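Local atomic coordinates of protein kinase domain-containing protein (PDB entry 6Z3U), a protein that probably phosphorylates serine and threonine residues of target proteins with ATP, as the cyclin-dependent kinase of the CAK complex. Residues A120-K125 and L168-E173; K89-K94 and H110-P115; V357-R362 and L378-W383. All blocks are in the same frame, centred on the assembly; numbering follows the deposited sequence.

Contacts 1 and 2 belong to the same five-stranded antiparallel sheet of the kinase N-lobe, their centres about 13 Å apart, and they touch: Val171 CG2 packs on Tyr92 CD1 at 3.9 Å, and Ile121 on Lys94. Contact 1 holds Lys122 and Lys123, both predicted to bind ATP, while contact 2 ties the outer hairpin together at the surface, with Tyr92 about 12 Å from Lys122, side chain to side chain. Contact 3 lies in the helical C-lobe, on the other side of the chain's centre, about 36 Å from contact 1 and 43 Å from contact 2 between centres. The predicted proton acceptor, Asp220, is about 11 Å from Lys122, again between side chains.

Contact 1: residues A120-K125 and L168-E173; sequences AIKKIK and LNLVLE
This is an antiparallel strand pair in the interior of the N-lobe sheet, with Ala120-Ile124 running against Leu168-Leu172 at 160° and 4.6 Å between the short axes. Ala120, Lys122 and Ile124 face Leu172, Leu170 and Leu168 in hydrogen-bonded pairs; the bond from Leu172 N to Ala120 O (2.7 Å) is nearly straight. Side chains alternate between the two faces. On the face of Lys122, Ile124 CD1 reaches across to Leu170 CD1 at 3.5 Å and also meets Leu168 CD2, while Leu142 of helix 136-148 packs on both leucines. Lys122 crosses obliquely beside Leu172, its CB 4.1 Å from Leu172 CD1. With CG anti to the backbone N and a bend at chi3 (-75°), its chain carries NZ to a salt bridge with Glu141 of helix 136-148. On the other face Lys123 and Asn169 run alongside each other in the same direction, with Asn169 ND2 3.4 Å from Lys123 CG; the neighbouring pair, Ile121 and Val171, is buried. A lysine in this strand paired with a glutamate of the following helix is a hallmark of the active-like protein kinase N-lobe, consistent with the predicted ATP-binding role of Lys122.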
# COMPACT_ATOMS: atom_id res chain seq x y z
N ALA B 120 4.49 -21.81 2.84
CA ALA B 120 3.14 -21.98 2.33
C ALA B 120 2.99 -21.14 1.07
O ALA B 120 3.37 -19.96 1.06
CB ALA B 120 2.10 -21.57 3.37
N ILE B 121 2.46 -21.74 0.01
CA ILE B 121 2.32 -21.09 -1.28
C ILE B 121 0.83 -20.93 -1.55
O ILE B 121 0.12 -21.92 -1.80
CB ILE B 121 2.99 -21.90 -2.40
CG1 ILE B 121 4.45 -22.18 -2.06
CG2 ILE B 121 2.89 -21.13 -3.71
CD1 ILE B 121 5.08 -23.24 -2.94
N LYS B 122 0.35 -19.69 -1.52
CA LYS B 122 -1.03 -19.39 -1.84
C LYS B 122 -1.12 -19.09 -3.33
O LYS B 122 -0.53 -18.11 -3.80
CB LYS B 122 -1.56 -18.22 -1.01
CG LYS B 122 -3.02 -17.87 -1.31
CD LYS B 122 -3.46 -16.56 -0.67
CE LYS B 122 -3.67 -16.69 0.82
NZ LYS B 122 -4.20 -15.42 1.40
N LYS B 123 -1.83 -19.93 -4.06
CA LYS B 123 -2.00 -19.75 -5.50
C LYS B 123 -3.32 -19.02 -5.70
O LYS B 123 -4.39 -19.62 -5.62
CB LYS B 123 -1.97 -21.09 -6.24
CG LYS B 123 -2.05 -20.95 -7.75
CD LYS B 123 -1.55 -22.20 -8.45
CE LYS B 123 -1.49 -22.01 -9.96
NZ LYS B 123 -0.81 -23.15 -10.64
N ILE B 124 -3.22 -17.72 -5.96
CA ILE B 124 -4.40 -16.89 -6.16
C ILE B 124 -4.87 -17.08 -7.60
O ILE B 124 -4.12 -16.86 -8.55
CB ILE B 124 -4.09 -15.41 -5.88
CG1 ILE B 124 -3.54 -15.24 -4.46
CG2 ILE B 124 -5.34 -14.56 -6.07
CD1 ILE B 124 -2.95 -13.87 -4.20
N LYS B 125 -6.12 -17.52 -7.75
CA LYS B 125 -6.68 -17.72 -9.09
C LYS B 125 -7.07 -16.34 -9.60
O LYS B 125 -8.14 -15.82 -9.29
CB LYS B 125 -7.87 -18.67 -9.04
CG LYS B 125 -7.54 -20.01 -8.41
CD LYS B 125 -8.69 -21.00 -8.56
CE LYS B 125 -8.36 -22.35 -7.93
NZ LYS B 125 -9.36 -23.40 -8.27
N LEU B 168 -1.31 -15.78 -9.89
CA LEU B 168 -0.48 -15.10 -8.89
C LEU B 168 -0.21 -16.05 -7.73
O LEU B 168 -1.12 -16.72 -7.24
CB LEU B 168 -1.17 -13.83 -8.40
CG LEU B 168 -0.35 -12.94 -7.47
CD1 LEU B 168 0.90 -12.44 -8.17
CD2 LEU B 168 -1.19 -11.78 -6.97
N ASN B 169 1.04 -16.09 -7.29
CA ASN B 169 1.46 -16.98 -6.21
C ASN B 169 2.13 -16.17 -5.11
O ASN B 169 3.00 -15.34 -5.40
CB ASN B 169 2.42 -18.07 -6.71
CG ASN B 169 1.79 -18.94 -7.78
OD1 ASN B 169 1.86 -18.62 -8.97
ND2 ASN B 169 1.18 -20.04 -7.37
N LEU B 170 1.73 -16.41 -3.87
CA LEU B 170 2.30 -15.75 -2.70
C LEU B 170 3.01 -16.79 -1.85
O LEU B 170 2.37 -17.72 -1.34
CB LEU B 170 1.23 -15.05 -1.88
CG LEU B 170 0.34 -14.04 -2.61
CD1 LEU B 170 -0.60 -13.38 -1.62
CD2 LEU B 170 1.19 -13.01 -3.34
N VAL B 171 4.31 -16.63 -1.67
CA VAL B 171 5.09 -17.48 -0.79
C VAL B 171 5.06 -16.84 0.59
O VAL B 171 5.66 -15.79 0.81
CB VAL B 171 6.53 -17.66 -1.30
CG1 VAL B 171 7.27 -18.68 -0.45
CG2 VAL B 171 6.53 -18.07 -2.76
N LEU B 172 4.36 -17.48 1.52
CA LEU B 172 4.06 -16.89 2.82
C LEU B 172 4.67 -17.73 3.94
O LEU B 172 5.05 -18.88 3.75
CB LEU B 172 2.55 -16.77 3.04
CG LEU B 172 1.78 -15.89 2.06
CD1 LEU B 172 0.32 -16.27 2.04
CD2 LEU B 172 1.95 -14.44 2.42
N GLU B 173 4.74 -17.11 5.12
CA GLU B 173 5.16 -17.82 6.31
C GLU B 173 4.28 -19.05 6.53
O GLU B 173 3.06 -19.00 6.35
CB GLU B 173 5.07 -16.90 7.53
CG GLU B 173 6.34 -16.78 8.33
CD GLU B 173 6.18 -15.89 9.55
OE1 GLU B 173 5.87 -14.69 9.38
OE2 GLU B 173 6.34 -16.40 10.69

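Contact 2: residues K89-K94 and H110-P115; sequences KRKYIK and HSRDDP
Ile93 N gives an almost straight bond to His110 O (2.9 Å, 174°), and His110 N returns one to Ile93 O, making the two residues a hydrogen-bonded antiparallel pair. On the side-chain face of this pair, Ile93 crosses the imidazole: Ile93 CB stands over one face of the His110 ring, 4.1 Å from its centroid, in a CH-pi contact displaced toward the rim, and Ile93 CD1 comes within 3.7 Å of His110 NE2. His110 reaches this position with CG between its backbone N and carbonyl carbon (chi1 58°). The next pair toward the turn, Tyr92 with Ser111, is non-hydrogen-bonded, and beyond it Arg112 N bonds to Lys91 O at 3.0 Å. The extended Arg112 chain then runs back past the turn, its NH2 making a weak bond to Arg90 O and lying 3.4 Å from Lys91 CG. The guanidinium of Arg90 lies near that of Arg112, like charges on an exposed surface. The type I turn of Lys89-Tyr92 leads from helix 80-89 into strand 92-99, which lies at the sheet's edge against strand 104-111; Tyr92 leans on Ile158 and Ser159 of strand 157-162, and His110 touches Lys118 of strand 118-124.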
# COMPACT_ATOMS: atom_id res chain seq x y z
N LYS B 89 10.21 -19.20 -9.04
CA LYS B 89 9.33 -20.32 -8.73
C LYS B 89 10.13 -21.58 -8.42
O LYS B 89 9.67 -22.43 -7.64
CB LYS B 89 8.36 -20.56 -9.88
CG LYS B 89 7.36 -21.68 -9.62
CD LYS B 89 6.31 -21.74 -10.72
CE LYS B 89 5.26 -22.79 -10.42
NZ LYS B 89 4.33 -23.01 -11.57
N ARG B 90 11.32 -21.72 -9.01
CA ARG B 90 12.17 -22.87 -8.72
C ARG B 90 12.72 -22.83 -7.30
O ARG B 90 13.15 -23.87 -6.79
CB ARG B 90 13.34 -22.94 -9.71
CG ARG B 90 13.02 -23.71 -10.98
CD ARG B 90 14.28 -24.01 -11.80
NE ARG B 90 14.70 -22.88 -12.64
CZ ARG B 90 15.70 -22.05 -12.36
NH1 ARG B 90 16.42 -22.19 -11.25
NH2 ARG B 90 15.98 -21.06 -13.19
N LYS B 91 12.72 -21.67 -6.65
CA LYS B 91 13.28 -21.56 -5.31
C LYS B 91 12.45 -22.32 -4.28
O LYS B 91 12.98 -22.67 -3.22
CB LYS B 91 13.40 -20.09 -4.91
CG LYS B 91 14.78 -19.51 -5.19
CD LYS B 91 14.89 -18.05 -4.76
CE LYS B 91 16.19 -17.44 -5.27
NZ LYS B 91 16.28 -15.98 -5.00
N TYR B 92 11.18 -22.58 -4.56
CA TYR B 92 10.28 -23.20 -3.60
C TYR B 92 9.60 -24.39 -4.26
O TYR B 92 9.06 -24.27 -5.37
CB TYR B 92 9.25 -22.19 -3.10
CG TYR B 92 9.91 -20.96 -2.51
CD1 TYR B 92 10.00 -19.78 -3.25
CD2 TYR B 92 10.46 -20.98 -1.24
CE1 TYR B 92 10.61 -18.66 -2.72
CE2 TYR B 92 11.08 -19.86 -0.71
CZ TYR B 92 11.15 -18.71 -1.45
OH TYR B 92 11.76 -17.59 -0.93
N ILE B 93 9.63 -25.54 -3.58
CA ILE B 93 9.09 -26.79 -4.10
C ILE B 93 7.69 -26.97 -3.53
O ILE B 93 7.51 -26.98 -2.31
CB ILE B 93 9.99 -27.97 -3.72
CG1 ILE B 93 11.36 -27.83 -4.40
CG2 ILE B 93 9.33 -29.28 -4.11
CD1 ILE B 93 12.45 -28.63 -3.74
N LYS B 94 6.71 -27.14 -4.41
CA LYS B 94 5.32 -27.26 -3.98
C LYS B 94 5.04 -28.67 -3.49
O LYS B 94 5.54 -29.65 -4.05
CB LYS B 94 4.38 -26.89 -5.13
CG LYS B 94 3.17 -26.08 -4.69
CD LYS B 94 2.31 -25.63 -5.88
CE LYS B 94 1.59 -26.80 -6.54
NZ LYS B 94 0.81 -26.36 -7.73
N HIS B 110 8.67 -25.82 0.46
CA HIS B 110 9.93 -25.69 1.17
C HIS B 110 11.01 -25.28 0.19
O HIS B 110 10.99 -25.66 -0.98
CB HIS B 110 10.32 -27.00 1.86
CG HIS B 110 10.43 -28.17 0.93
ND1 HIS B 110 9.39 -29.06 0.73
CD2 HIS B 110 11.45 -28.59 0.15
CE1 HIS B 110 9.77 -29.98 -0.13
NE2 HIS B 110 11.01 -29.72 -0.50
N SER B 111 11.97 -24.50 0.69
CA SER B 111 13.07 -24.03 -0.14
C SER B 111 13.86 -25.21 -0.70
O SER B 111 14.04 -26.23 -0.04
CB SER B 111 13.99 -23.12 0.67
OG SER B 111 15.11 -22.71 -0.10
N ARG B 112 14.31 -25.06 -1.95
CA ARG B 112 15.14 -26.10 -2.55
C ARG B 112 16.52 -26.15 -1.92
O ARG B 112 17.13 -27.22 -1.83
CB ARG B 112 15.23 -25.90 -4.07
CG ARG B 112 16.28 -24.90 -4.55
CD ARG B 112 16.38 -24.91 -6.08
NE ARG B 112 17.45 -24.05 -6.58
CZ ARG B 112 17.32 -22.76 -6.89
NH1 ARG B 112 18.36 -22.08 -7.34
NH2 ARG B 112 16.14 -22.17 -6.79
N ASP B 113 17.04 -25.00 -1.48
CA ASP B 113 18.36 -24.96 -0.86
C ASP B 113 18.35 -25.43 0.59
O ASP B 113 19.40 -25.80 1.12
CB ASP B 113 18.93 -23.54 -0.93
CG ASP B 113 18.96 -22.99 -2.34
OD1 ASP B 113 19.20 -23.78 -3.28
OD2 ASP B 113 18.74 -21.77 -2.51
N ASP B 114 17.18 -25.45 1.24
CA ASP B 114 17.06 -25.90 2.62
C ASP B 114 15.71 -26.57 2.81
O ASP B 114 14.76 -25.95 3.31
CB ASP B 114 17.24 -24.75 3.61
CG ASP B 114 17.39 -25.22 5.04
OD1 ASP B 114 16.88 -26.31 5.37
OD2 ASP B 114 18.03 -24.50 5.84
N PRO B 115 15.58 -27.84 2.42
CA PRO B 115 14.27 -28.50 2.51
C PRO B 115 13.68 -28.51 3.91
O PRO B 115 12.48 -28.79 4.05
CB PRO B 115 14.56 -29.93 2.02
CG PRO B 115 15.78 -29.79 1.16
CD PRO B 115 16.60 -28.70 1.79

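Contact 3: residues V357-R362 and L378-W383; sequences VDLLWR and LEHRWW
The helical segment 357-362 lies beside the bend that leads through His380 into a weakly bonded helical turn from about Arg381, with the closest CA atoms, those of Leu359 and Trp382, 7.1 Å apart. Both belong to the helical C-lobe of the kinase, and the second carries the family's His-X-aromatic-hydrophobic pattern (His380, Trp382, Trp383), which marks the C-terminal boundary of the catalytic domain. Between the two segments His380 NE2 donates a hydrogen bond to Asp358 OD2; the refined 2.4 Å is doubtful as a length at this resolution. The imidazole and carboxylate are nearly coplanar, 14° apart, and the oxygen sits at the ring's edge. Asp358 gets there with CG anti to its own backbone N (chi1 -176°). The same OD2 takes a salt bridge from Arg362 NE at 3.3 Å, this one arriving from above the carboxylate plane, while OD1 is held by Lys342; these two basic partners would probably help keep the acid ionised. Leu359, on the next position of the helix, slides past the histidine: its CD1 lies over one face of the ring, 4.3 Å from the centroid, and its CB is 3.6 Å from His380 ND1. With His380 replaced by an alanine, Asp358 OD2 is likely to lose its donor from this segment, and the CD1 methyl of Leu359 the ring face it lies over. The Leu359 side chain crosses both tryptophan side chains at about a right angle, and CD2 does the touching, meeting Trp382 CE3 at 3.4 Å and Trp383 CZ2 at 4.0 Å. Trp382 is buried against Phe286 and Lys198. Trp383 is tied down by a hydrogen bond from NE1 to Met377 O, and Trp382 CE3 stands 3.7 Å above one face of its indole, offset toward the rim.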
# COMPACT_ATOMS: atom_id res chain seq x y z
N VAL B 357 -10.00 -5.10 32.49
CA VAL B 357 -11.28 -4.52 32.11
C VAL B 357 -11.14 -3.03 31.85
O VAL B 357 -11.91 -2.44 31.08
CB VAL B 357 -12.34 -4.82 33.18
CG1 VAL B 357 -13.60 -4.00 32.94
CG2 VAL B 357 -12.66 -6.31 33.19
N ASP B 358 -10.15 -2.39 32.48
CA ASP B 358 -9.86 -0.99 32.16
C ASP B 358 -9.48 -0.85 30.69
O ASP B 358 -9.99 0.02 29.98
CB ASP B 358 -8.75 -0.47 33.07
CG ASP B 358 -8.46 1.01 32.85
OD1 ASP B 358 -9.32 1.84 33.20
OD2 ASP B 358 -7.37 1.34 32.34
N LEU B 359 -8.58 -1.72 30.22
CA LEU B 359 -8.18 -1.69 28.82
C LEU B 359 -9.36 -2.01 27.90
O LEU B 359 -9.59 -1.32 26.91
CB LEU B 359 -7.04 -2.68 28.58
CG LEU B 359 -6.46 -2.76 27.17
CD1 LEU B 359 -5.89 -1.42 26.78
CD2 LEU B 359 -5.40 -3.84 27.08
N LEU B 360 -10.12 -3.06 28.23
CA LEU B 360 -11.27 -3.43 27.41
C LEU B 360 -12.22 -2.26 27.25
O LEU B 360 -12.68 -1.95 26.15
CB LEU B 360 -11.99 -4.62 28.04
CG LEU B 360 -12.77 -5.59 27.15
CD1 LEU B 360 -14.02 -6.09 27.88
CD2 LEU B 360 -13.15 -5.01 25.80
N TRP B 361 -12.51 -1.57 28.36
CA TRP B 361 -13.47 -0.47 28.32
C TRP B 361 -12.96 0.70 27.48
O TRP B 361 -13.76 1.38 26.83
CB TRP B 361 -13.76 -0.01 29.75
CG TRP B 361 -14.65 1.18 29.86
CD1 TRP B 361 -16.01 1.20 29.75
CD2 TRP B 361 -14.24 2.53 30.10
NE1 TRP B 361 -16.47 2.48 29.92
CE2 TRP B 361 -15.41 3.32 30.14
CE3 TRP B 361 -13.01 3.15 30.30
CZ2 TRP B 361 -15.38 4.69 30.35
CZ3 TRP B 361 -12.97 4.51 30.51
CH2 TRP B 361 -14.15 5.26 30.54
N ARG B 362 -11.65 0.95 27.48
CA ARG B 362 -11.13 2.05 26.68
C ARG B 362 -11.18 1.74 25.19
O ARG B 362 -11.31 2.65 24.38
CB ARG B 362 -9.69 2.38 27.10
CG ARG B 362 -9.57 2.90 28.52
CD ARG B 362 -8.22 3.57 28.76
NE ARG B 362 -7.94 3.75 30.18
CZ ARG B 362 -8.42 4.74 30.92
NH1 ARG B 362 -9.22 5.66 30.39
NH2 ARG B 362 -8.10 4.82 32.21
N LEU B 378 -0.36 -0.14 24.11
CA LEU B 378 0.85 -0.88 24.47
C LEU B 378 1.48 -0.39 25.76
O LEU B 378 2.20 -1.15 26.41
CB LEU B 378 1.87 -0.79 23.34
CG LEU B 378 1.54 -1.60 22.08
CD1 LEU B 378 2.54 -1.29 20.98
CD2 LEU B 378 1.53 -3.10 22.38
N GLU B 379 1.24 0.86 26.15
CA GLU B 379 1.79 1.40 27.38
C GLU B 379 0.85 1.26 28.57
O GLU B 379 1.18 1.74 29.67
CB GLU B 379 2.16 2.88 27.18
CG GLU B 379 2.92 3.13 25.87
CD GLU B 379 3.81 4.35 25.92
OE1 GLU B 379 4.29 4.70 27.02
OE2 GLU B 379 4.03 4.97 24.85
N HIS B 380 -0.29 0.60 28.40
CA HIS B 380 -1.24 0.42 29.49
C HIS B 380 -0.64 -0.44 30.60
O HIS B 380 0.34 -1.17 30.40
CB HIS B 380 -2.53 -0.21 28.96
CG HIS B 380 -3.70 -0.06 29.88
ND1 HIS B 380 -4.35 -1.14 30.43
CD2 HIS B 380 -4.32 1.04 30.36
CE1 HIS B 380 -5.33 -0.71 31.20
NE2 HIS B 380 -5.34 0.61 31.18
N ARG B 381 -1.23 -0.33 31.79
CA ARG B 381 -0.71 -1.06 32.95
C ARG B 381 -1.03 -2.55 32.90
O ARG B 381 -0.36 -3.33 33.59
CB ARG B 381 -1.28 -0.49 34.25
CG ARG B 381 -0.74 0.87 34.66
CD ARG B 381 -0.70 1.00 36.18
NE ARG B 381 -0.66 2.39 36.63
CZ ARG B 381 0.45 3.13 36.70
NH1 ARG B 381 0.38 4.38 37.12
NH2 ARG B 381 1.62 2.62 36.36
N TRP B 382 -2.03 -2.96 32.12
CA TRP B 382 -2.45 -4.36 32.14
C TRP B 382 -1.29 -5.29 31.83
O TRP B 382 -1.20 -6.40 32.38
CB TRP B 382 -3.59 -4.58 31.15
CG TRP B 382 -4.16 -5.96 31.21
CD1 TRP B 382 -4.48 -6.67 32.33
CD2 TRP B 382 -4.48 -6.81 30.10
NE1 TRP B 382 -4.98 -7.90 31.99
CE2 TRP B 382 -4.99 -8.01 30.63
CE3 TRP B 382 -4.38 -6.67 28.71
CZ2 TRP B 382 -5.40 -9.07 29.82
CZ3 TRP B 382 -4.78 -7.72 27.91
CH2 TRP B 382 -5.29 -8.90 28.47
N TRP B 383 -0.39 -4.88 30.93
CA TRP B 383 0.69 -5.76 30.52
C TRP B 383 1.69 -5.99 31.64
O TRP B 383 2.17 -7.11 31.85
CB TRP B 383 1.40 -5.20 29.29
CG TRP B 383 0.47 -4.78 28.20
CD1 TRP B 383 0.23 -3.51 27.76
CD2 TRP B 383 -0.36 -5.64 27.41
NE1 TRP B 383 -0.69 -3.52 26.75
CE2 TRP B 383 -1.07 -4.81 26.51
CE3 TRP B 383 -0.58 -7.02 27.37
CZ2 TRP B 383 -1.98 -5.32 25.59
CZ3 TRP B 383 -1.48 -7.52 26.45
CH2 TRP B 383 -2.17 -6.68 25.57